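PDB 4BPS: chorismatase from Streptomyces hygroscopicus, which catalyses the hydrolysis of chorismate to pyruvate and a dihydroxy-dihydrobenzoate in the biosynthesis of the immunosuppressants FK506 and FK520. Local coordinates for residues H213-T218 and A246-H251; P207-A212 and L267-R272. All blocks are in the same frame, centred on the assembly; numbering follows the deposited sequence.

Contact 1 of 2, residues H213-T218 and A246-H251; sequences HHYPTT and AGILGH. With 3EB (3-(2-carboxyethyl)benzoic acid), chain B.
His251 and Tyr215 are brought together by their first torsions. In His251, CG sits between the backbone N and the carbonyl carbon (chi1 60°), which lays the imidazole against Pro216. In Tyr215, CG is anti to the carbonyl carbon (chi1 -78°), and the phenol runs past the His251 side chain into the pocket. The Pro216 ring covers one face of the imidazole. Pro216 CG stands 3.8 Å from the centroid of the His251 ring, a CH-pi contact. Pro216 CD is nearer still to a single ring atom, 3.6 Å from His251 CD2. A second, off-centre CH-pi contact joins His251 CB to the Tyr215 ring, with 3.9 Å between CB and Tyr215 CD1. His251 ND1 is hydrogen-bonded to Tyr219 OH. Replacing His251 by alanine is likely to uncover the flank of Pro216 and leave the Tyr219 hydroxyl without this mate. At the far end of the phenol, Tyr215 OH donates to O of the 3EB propionate at 2.7 Å. That oxygen lies at the edge of the ring, in its plane. Tyr215 is a substrate-binding residue, and its OH also bonds to Arg228 NH2. The ligand is hydrogen-bonded to Tyr155, Arg162 and Arg228 as well. These polar and basic groups are consistent with a pocket that receives a carboxylate-bearing substrate such as chorismate.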
ATOM      1  N   HIS A 213      11.965  -4.704  -9.123  1.00  5.36           N
ATOM      2  CA  HIS A 213      13.198  -3.971  -9.415  1.00  6.22           C
ATOM      3  C   HIS A 213      14.051  -4.631 -10.489  1.00  6.44           C
ATOM      4  O   HIS A 213      15.090  -4.095 -10.867  1.00  6.94           O
ATOM      5  CB  HIS A 213      13.994  -3.629  -8.147  1.00  6.92           C
ATOM      6  CG  HIS A 213      14.613  -4.777  -7.434  1.00  7.07           C
ATOM      7  ND1 HIS A 213      13.954  -5.497  -6.454  1.00  7.20           N
ATOM      8  CD2 HIS A 213      15.877  -5.261  -7.493  1.00  8.39           C
ATOM      9  CE1 HIS A 213      14.783  -6.413  -5.978  1.00  8.19           C
ATOM     10  NE2 HIS A 213      15.954  -6.290  -6.583  1.00  8.64           N
ATOM     11  N   HIS A 214      13.571  -5.765 -11.015  1.00  6.19           N
ATOM     12  CA  HIS A 214      14.163  -6.403 -12.202  1.00  6.95           C
ATOM     13  C   HIS A 214      13.409  -6.070 -13.486  1.00  6.49           C
ATOM     14  O   HIS A 214      13.753  -6.601 -14.542  1.00  6.77           O
ATOM     15  CB  HIS A 214      14.201  -7.930 -12.031  1.00  9.05           C
ATOM     16  CG  HIS A 214      15.093  -8.385 -10.930  1.00 13.44           C
ATOM     17  ND1 HIS A 214      15.127  -9.696 -10.505  1.00 16.82           N
ATOM     18  CD2 HIS A 214      15.988  -7.716 -10.171  1.00 17.04           C
ATOM     19  CE1 HIS A 214      15.997  -9.813  -9.517  1.00 19.29           C
ATOM     20  NE2 HIS A 214      16.540  -8.627  -9.299  1.00 18.87           N
ATOM     21  N   TYR A 215      12.392  -5.222 -13.428  1.00  5.88           N
ATOM     22  CA  TYR A 215      11.698  -4.844 -14.643  1.00  5.43           C
ATOM     23  C   TYR A 215      12.676  -4.270 -15.676  1.00  5.74           C
ATOM     24  O   TYR A 215      13.615  -3.554 -15.335  1.00  6.67           O
ATOM     25  CB  TYR A 215      10.628  -3.794 -14.382  1.00  5.80           C
ATOM     26  CG  TYR A 215       9.295  -4.250 -13.788  1.00  5.84           C
ATOM     27  CD1 TYR A 215       9.051  -5.575 -13.406  1.00  5.58           C
ATOM     28  CD2 TYR A 215       8.276  -3.335 -13.615  1.00  6.01           C
ATOM     29  CE1 TYR A 215       7.831  -5.929 -12.878  1.00  5.73           C
ATOM     30  CE2 TYR A 215       7.056  -3.669 -13.067  1.00  5.23           C
ATOM     31  CZ  TYR A 215       6.831  -4.969 -12.689  1.00  5.26           C
ATOM     32  OH  TYR A 215       5.626  -5.366 -12.109  1.00  5.50           O
ATOM     33  N   PRO A 216      12.391  -4.506 -16.961  1.00  6.01           N
ATOM     34  CA  PRO A 216      13.265  -3.988 -18.016  1.00  6.44           C
ATOM     35  C   PRO A 216      13.095  -2.475 -18.170  1.00  6.64           C
ATOM     36  O   PRO A 216      12.167  -1.854 -17.630  1.00  6.57           O
ATOM     37  CB  PRO A 216      12.770  -4.738 -19.256  1.00  7.34           C
ATOM     38  CG  PRO A 216      11.320  -5.004 -18.978  1.00  6.82           C
ATOM     39  CD  PRO A 216      11.273  -5.302 -17.508  1.00  6.84           C
ATOM     40  N   THR A 217      13.978  -1.882 -18.958  1.00  7.65           N
ATOM     41  CA  THR A 217      14.055  -0.429 -18.959  1.00  8.74           C
ATOM     42  C   THR A 217      12.906   0.237 -19.700  1.00  8.00           C
ATOM     43  O   THR A 217      12.750   1.446 -19.602  1.00  8.84           O
ATOM     44  CB  THR A 217      15.392   0.074 -19.523  1.00  9.80           C
ATOM     45  OG1 THR A 217      15.499  -0.333 -20.886  1.00 10.82           O
ATOM     46  CG2 THR A 217      16.575  -0.452 -18.716  1.00 11.31           C
ATOM     47  N   THR A 218      12.087  -0.541 -20.402  1.00  7.50           N
ATOM     48  CA  THR A 218      10.844  -0.017 -20.943  1.00  7.67           C
ATOM     49  C   THR A 218      10.055   0.766 -19.895  1.00  7.63           C
ATOM     50  O   THR A 218       9.397   1.738 -20.229  1.00  8.52           O
ATOM     51  CB  THR A 218       9.950  -1.177 -21.424  1.00  9.38           C
ATOM     52  OG1 THR A 218      10.732  -2.159 -22.110  1.00  9.83           O
ATOM     53  CG2 THR A 218       8.846  -0.647 -22.311  1.00 11.93           C
ATOM     54  N   ALA A 246      -1.955  -6.466  -9.914  1.00  5.31           N
ATOM     55  CA  ALA A 246      -2.488  -6.131 -11.226  1.00  5.74           C
ATOM     56  C   ALA A 246      -2.583  -7.351 -12.132  1.00  5.34           C
ATOM     57  O   ALA A 246      -2.064  -8.440 -11.821  1.00  6.01           O
ATOM     58  CB  ALA A 246      -1.582  -5.098 -11.893  1.00  6.65           C
ATOM     59  N   GLY A 247      -3.226  -7.142 -13.283  1.00  5.45           N
ATOM     60  CA  GLY A 247      -3.302  -8.144 -14.344  1.00  6.11           C
ATOM     61  C   GLY A 247      -2.041  -8.145 -15.201  1.00  6.29           C
ATOM     62  O   GLY A 247      -2.036  -7.631 -16.341  1.00  7.36           O
ATOM     63  N   ILE A 248      -0.985  -8.711 -14.623  1.00  6.52           N
ATOM     64  CA  ILE A 248       0.323  -8.815 -15.237  0.65  6.76           C
ATOM     65  C   ILE A 248       0.771 -10.286 -15.185  1.00  6.52           C
ATOM     66  O   ILE A 248       0.459 -11.009 -14.223  1.00  8.52           O
ATOM     67  CB  ILE A 248       1.338  -7.902 -14.461  0.65  7.53           C
ATOM     68  CG1 ILE A 248       1.205  -6.432 -14.886  0.65  7.85           C
ATOM     69  CG2 ILE A 248       2.779  -8.330 -14.653  0.65  7.27           C
ATOM     70  CD1 ILE A 248       1.887  -5.434 -13.941  0.65  8.22           C
ATOM     71  N   LEU A 249       1.501 -10.706 -16.211  1.00  5.96           N
ATOM     72  CA  LEU A 249       2.175 -12.010 -16.207  0.54  7.09           C
ATOM     73  C   LEU A 249       3.616 -11.727 -16.662  1.00  5.96           C
ATOM     74  O   LEU A 249       3.851 -11.042 -17.669  1.00  6.29           O
ATOM     75  CB  LEU A 249       1.394 -13.074 -16.990  0.54  9.38           C
ATOM     76  CG  LEU A 249       0.031 -13.462 -16.341  0.54  9.67           C
ATOM     77  CD1 LEU A 249      -0.736 -14.401 -17.259  0.54 10.43           C
ATOM     78  CD2 LEU A 249       0.041 -14.038 -14.865  0.54  9.70           C
ATOM     79  N   GLY A 250       4.595 -12.201 -15.905  1.00  5.78           N
ATOM     80  CA  GLY A 250       5.974 -11.771 -16.103  1.00  5.99           C
ATOM     81  C   GLY A 250       6.050 -10.319 -15.665  1.00  5.90           C
ATOM     82  O   GLY A 250       5.690 -10.012 -14.514  1.00  6.49           O
ATOM     83  N   HIS A 251       6.462  -9.414 -16.567  1.00  5.72           N
ATOM     84  CA  HIS A 251       6.318  -7.981 -16.320  1.00  5.61           C
ATOM     85  C   HIS A 251       5.184  -7.380 -17.144  1.00  5.32           C
ATOM     86  O   HIS A 251       4.912  -6.188 -17.020  1.00  6.42           O
ATOM     87  CB  HIS A 251       7.609  -7.203 -16.605  1.00  5.86           C
ATOM     88  CG  HIS A 251       8.077  -7.332 -18.019  1.00  5.95           C
ATOM     89  ND1 HIS A 251       7.417  -6.754 -19.088  1.00  6.64           N
ATOM     90  CD2 HIS A 251       9.113  -8.034 -18.531  1.00  6.37           C
ATOM     91  CE1 HIS A 251       8.038  -7.100 -20.199  1.00  7.24           C
ATOM     92  NE2 HIS A 251       9.064  -7.877 -19.890  1.00  7.14           N
TER
HETATM   93  C   3EB B1345       2.963  -3.830 -10.980  1.00  5.35           C
HETATM   94  O   3EB B1345       4.039  -3.350 -11.353  1.00  5.73           O
HETATM   95  CA  3EB B1345       1.701  -3.016 -10.932  1.00  5.53           C
HETATM   96  OAB 3EB B1345       5.228   1.310  -7.596  1.00  5.47           O
HETATM   97  OAD 3EB B1345       4.754   0.874  -5.473  1.00  5.49           O
HETATM   98  CAE 3EB B1345       1.914  -2.458  -7.944  1.00  5.28           C
HETATM   99  CAF 3EB B1345       2.291  -2.338  -6.612  1.00  4.97           C
HETATM  100  CAG 3EB B1345       2.375  -1.547  -8.895  1.00  4.77           C
HETATM  101  CAH 3EB B1345       3.120  -1.306  -6.208  1.00  5.00           C
HETATM  102  CAL 3EB B1345       4.580   0.681  -6.735  1.00  5.09           C
HETATM  103  CAM 3EB B1345       3.225  -0.524  -8.474  1.00  4.86           C
HETATM  104  CAN 3EB B1345       3.619  -0.403  -7.141  1.00  5.07           C
HETATM  105  OXT 3EB B1345       2.836  -5.074 -10.664  1.00  5.69           O
HETATM  106  C2  3EB B1345       1.940  -1.606 -10.351  1.00  5.40           C

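Contact 2 of 2, residues P207-A212 and L267-R272; sequences PAVLTA and LDNMAR
Val209 CG2 meets the side-chain amide of Asn269 at the more enclosed end of this contact. The methyl is 3.6 Å from Asn269 OD1, and the two side chains cross at about a right angle. In Val209, CG2 is anti to the carbonyl carbon and CG1 is anti to the backbone N (chi1 173°). CG2 thereby faces the helix. Asn269 is buried, and its amide is well satisfied. ND2 donates to the backbone carbonyls of Ala246 and Ile248, and OD1 accepts from Asn206 ND2. OD1 also takes an N-H from Arg272 NH2 at 2.7 Å, with an angle of 159° at the hydrogen. This bond lies in the carbonyl plane of Asn269 and close to the guanidinium plane of Arg272. It joins residues three apart on helix 259-274. The helix belongs to a protein of the YjgF fold, and here it packs against the loop that runs from strand 201-204 to strand 229-232. Toward the surface the approaches are longer, and the cover comes mainly from Arg272. Its chain starts extended and bends at chi3 (-52°), which turns the guanidinium back toward Asn269. Ala208 CB lies over one face of that group, displaced toward the rim, 3.8 Å from Arg272 NH2. NH2 has a further acceptor in Asn206 OD1, so two bonds fix the rotation of the group. Pro207 is exposed at the outer margin. It slides past the aliphatic part of the arginine, carbon against carbon, its CD 3.9 Å from Arg272 CD.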
ATOM      1  N   PRO A 207       5.654 -16.438  -8.177  1.00  7.61           N
ATOM      2  CA  PRO A 207       6.440 -17.215  -9.158  1.00  9.46           C
ATOM      3  C   PRO A 207       6.244 -16.991 -10.666  1.00 10.64           C
ATOM      4  O   PRO A 207       7.047 -17.458 -11.490  1.00 10.89           O
ATOM      5  CB  PRO A 207       6.006 -18.661  -8.858  1.00 11.73           C
ATOM      6  CG  PRO A 207       5.450 -18.686  -7.581  1.00 11.69           C
ATOM      7  CD  PRO A 207       4.950 -17.316  -7.229  1.00  8.86           C
ATOM      8  N   ALA A 208       5.158 -16.344 -11.031  1.00 10.18           N
ATOM      9  CA  ALA A 208       4.890 -16.030 -12.457  1.00  8.44           C
ATOM     10  C   ALA A 208       4.922 -14.528 -12.732  1.00  6.32           C
ATOM     11  O   ALA A 208       4.430 -14.082 -13.784  1.00  6.49           O
ATOM     12  CB  ALA A 208       3.549 -16.623 -12.873  1.00  9.53           C
ATOM     13  N   VAL A 209       5.497 -13.756 -11.803  1.00  6.33           N
ATOM     14  CA  VAL A 209       5.577 -12.305 -11.973  1.00  6.79           C
ATOM     15  C   VAL A 209       7.007 -11.896 -11.697  1.00  6.01           C
ATOM     16  O   VAL A 209       7.611 -12.318 -10.705  1.00  6.63           O
ATOM     17  CB  VAL A 209       4.578 -11.567 -11.047  1.00  9.35           C
ATOM     18  CG1 VAL A 209       4.779 -10.056 -11.104  1.00  9.74           C
ATOM     19  CG2 VAL A 209       3.135 -11.908 -11.469  1.00 11.19           C
ATOM     20  N   LEU A 210       7.556 -11.080 -12.589  1.00  5.57           N
ATOM     21  CA  LEU A 210       8.927 -10.642 -12.448  1.00  5.50           C
ATOM     22  C   LEU A 210       9.068  -9.710 -11.235  1.00  5.42           C
ATOM     23  O   LEU A 210       8.250  -8.820 -11.019  1.00  6.01           O
ATOM     24  CB  LEU A 210       9.348  -9.911 -13.728  1.00  6.19           C
ATOM     25  CG  LEU A 210      10.821  -9.501 -13.847  1.00  6.67           C
ATOM     26  CD1 LEU A 210      11.778 -10.694 -13.783  1.00  7.82           C
ATOM     27  CD2 LEU A 210      11.029  -8.715 -15.133  1.00  6.97           C
ATOM     28  N   THR A 211      10.138  -9.895 -10.468  1.00  5.59           N
ATOM     29  CA  THR A 211      10.456  -8.990  -9.361  1.00  5.98           C
ATOM     30  C   THR A 211      10.530  -7.556  -9.864  1.00  5.64           C
ATOM     31  O   THR A 211      11.187  -7.280 -10.879  1.00  5.76           O
ATOM     32  CB  THR A 211      11.767  -9.444  -8.734  1.00  6.98           C
ATOM     33  OG1 THR A 211      11.537 -10.721  -8.122  1.00  7.69           O
ATOM     34  CG2 THR A 211      12.282  -8.491  -7.678  1.00  7.35           C
ATOM     35  N   ALA A 212       9.841  -6.652  -9.166  1.00  5.56           N
ATOM     36  CA  ALA A 212       9.641  -5.282  -9.653  1.00  5.55           C
ATOM     37  C   ALA A 212      10.964  -4.607 -10.011  1.00  5.22           C
ATOM     38  O   ALA A 212      11.074  -3.989 -11.080  1.00  5.52           O
ATOM     39  CB  ALA A 212       8.844  -4.474  -8.627  1.00  5.92           C
ATOM     40  N   LEU A 267      -6.693 -11.281  -9.409  1.00  5.56           N
ATOM     41  CA  LEU A 267      -7.126 -12.181  -8.343  1.00  5.74           C
ATOM     42  C   LEU A 267      -6.340 -13.497  -8.391  1.00  5.29           C
ATOM     43  O   LEU A 267      -5.988 -14.039  -7.352  1.00  5.35           O
ATOM     44  CB  LEU A 267      -8.628 -12.400  -8.443  1.00  6.57           C
ATOM     45  CG  LEU A 267      -9.475 -11.180  -8.059  1.00  7.17           C
ATOM     46  CD1 LEU A 267     -10.931 -11.388  -8.517  1.00  8.29           C
ATOM     47  CD2 LEU A 267      -9.409 -10.930  -6.577  1.00  9.21           C
ATOM     48  N   ASP A 268      -6.087 -14.022  -9.599  1.00  5.36           N
ATOM     49  CA  ASP A 268      -5.242 -15.210  -9.728  1.00  5.72           C
ATOM     50  C   ASP A 268      -3.856 -14.963  -9.138  1.00  5.09           C
ATOM     51  O   ASP A 268      -3.297 -15.837  -8.471  1.00  5.81           O
ATOM     52  CB  ASP A 268      -5.037 -15.618 -11.192  1.00  6.59           C
ATOM     53  CG  ASP A 268      -6.274 -16.136 -11.880  1.00  8.12           C
ATOM     54  OD1 ASP A 268      -7.279 -16.457 -11.224  1.00  8.16           O
ATOM     55  OD2 ASP A 268      -6.194 -16.224 -13.136  1.00  9.54           O
ATOM     56  N   ASN A 269      -3.281 -13.789  -9.412  1.00  5.06           N
ATOM     57  CA  ASN A 269      -1.954 -13.474  -8.887  1.00  5.28           C
ATOM     58  C   ASN A 269      -1.993 -13.392  -7.361  1.00  5.15           C
ATOM     59  O   ASN A 269      -1.093 -13.900  -6.665  1.00  5.70           O
ATOM     60  CB  ASN A 269      -1.456 -12.154  -9.461  1.00  5.62           C
ATOM     61  CG  ASN A 269      -0.823 -12.316 -10.849  1.00  6.65           C
ATOM     62  OD1 ASN A 269      -0.191 -13.330 -11.132  1.00  8.80           O
ATOM     63  ND2 ASN A 269      -0.914 -11.272 -11.680  1.00  6.69           N
HETATM   64  N   MSE A 270      -3.038 -12.782  -6.801  1.00  5.41           N
HETATM   65  CA  MSE A 270      -3.175 -12.720  -5.357  0.68  5.78           C
HETATM   66  C   MSE A 270      -3.267 -14.133  -4.771  1.00  5.92           C
HETATM   67  O   MSE A 270      -2.621 -14.431  -3.765  1.00  5.89           O
HETATM   68  CB  MSE A 270      -4.415 -11.886  -5.020  0.68  5.82           C
HETATM   69  CG  MSE A 270      -4.753 -11.844  -3.548  0.68  5.85           C
HETATM   70 SE   MSE A 270      -6.235 -10.642  -3.132  0.68  5.99          SE
HETATM   71  CE  MSE A 270      -5.250  -8.966  -3.025  0.68  6.69           C
ATOM     72  N   ALA A 271      -4.064 -15.002  -5.404  1.00  5.78           N
ATOM     73  CA  ALA A 271      -4.206 -16.378  -4.912  1.00  5.96           C
ATOM     74  C   ALA A 271      -2.882 -17.114  -4.987  1.00  5.83           C
ATOM     75  O   ALA A 271      -2.556 -17.893  -4.096  1.00  6.51           O
ATOM     76  CB  ALA A 271      -5.279 -17.119  -5.692  1.00  6.65           C
ATOM     77  N   ARG A 272      -2.094 -16.854  -6.022  1.00  5.79           N
ATOM     78  CA  ARG A 272      -0.821 -17.557  -6.162  1.00  6.50           C
ATOM     79  C   ARG A 272       0.155 -17.121  -5.074  1.00  6.38           C
ATOM     80  O   ARG A 272       0.862 -17.947  -4.494  1.00  6.95           O
ATOM     81  CB  ARG A 272      -0.209 -17.340  -7.546  1.00  7.61           C
ATOM     82  CG  ARG A 272       0.920 -18.326  -7.804  1.00  9.61           C
ATOM     83  CD  ARG A 272       1.632 -18.131  -9.132  1.00 10.77           C
ATOM     84  NE  ARG A 272       0.645 -18.103 -10.191  1.00 13.11           N
ATOM     85  CZ  ARG A 272       0.221 -16.997 -10.780  1.00 14.48           C
ATOM     86  NH1 ARG A 272      -0.748 -17.058 -11.678  1.00 17.41           N
ATOM     87  NH2 ARG A 272       0.755 -15.823 -10.482  1.00 15.11           N
TER

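Contacts 1 and 2 have centres 11 Å apart. Along the chain the order is 207-212, 213-218, 246-251, 267-272, so both segments of contact 1 fall between those of contact 2. Both draw on the same connection between strands 201-204 and 229-232. That connection meets strand 239-249 and the turn after it in contact 1, and helix 259-274 in contact 2. Gly250 ties the two together: its N is 2.8 Å from Ala208 O and its O is 2.9 Å from Leu210 N, both probable hydrogen bonds. The loop that carries the substrate-binding Tyr215 is thus fastened to the turn after strand 239-249, and packed on helix 259-274, beside the ligand pocket.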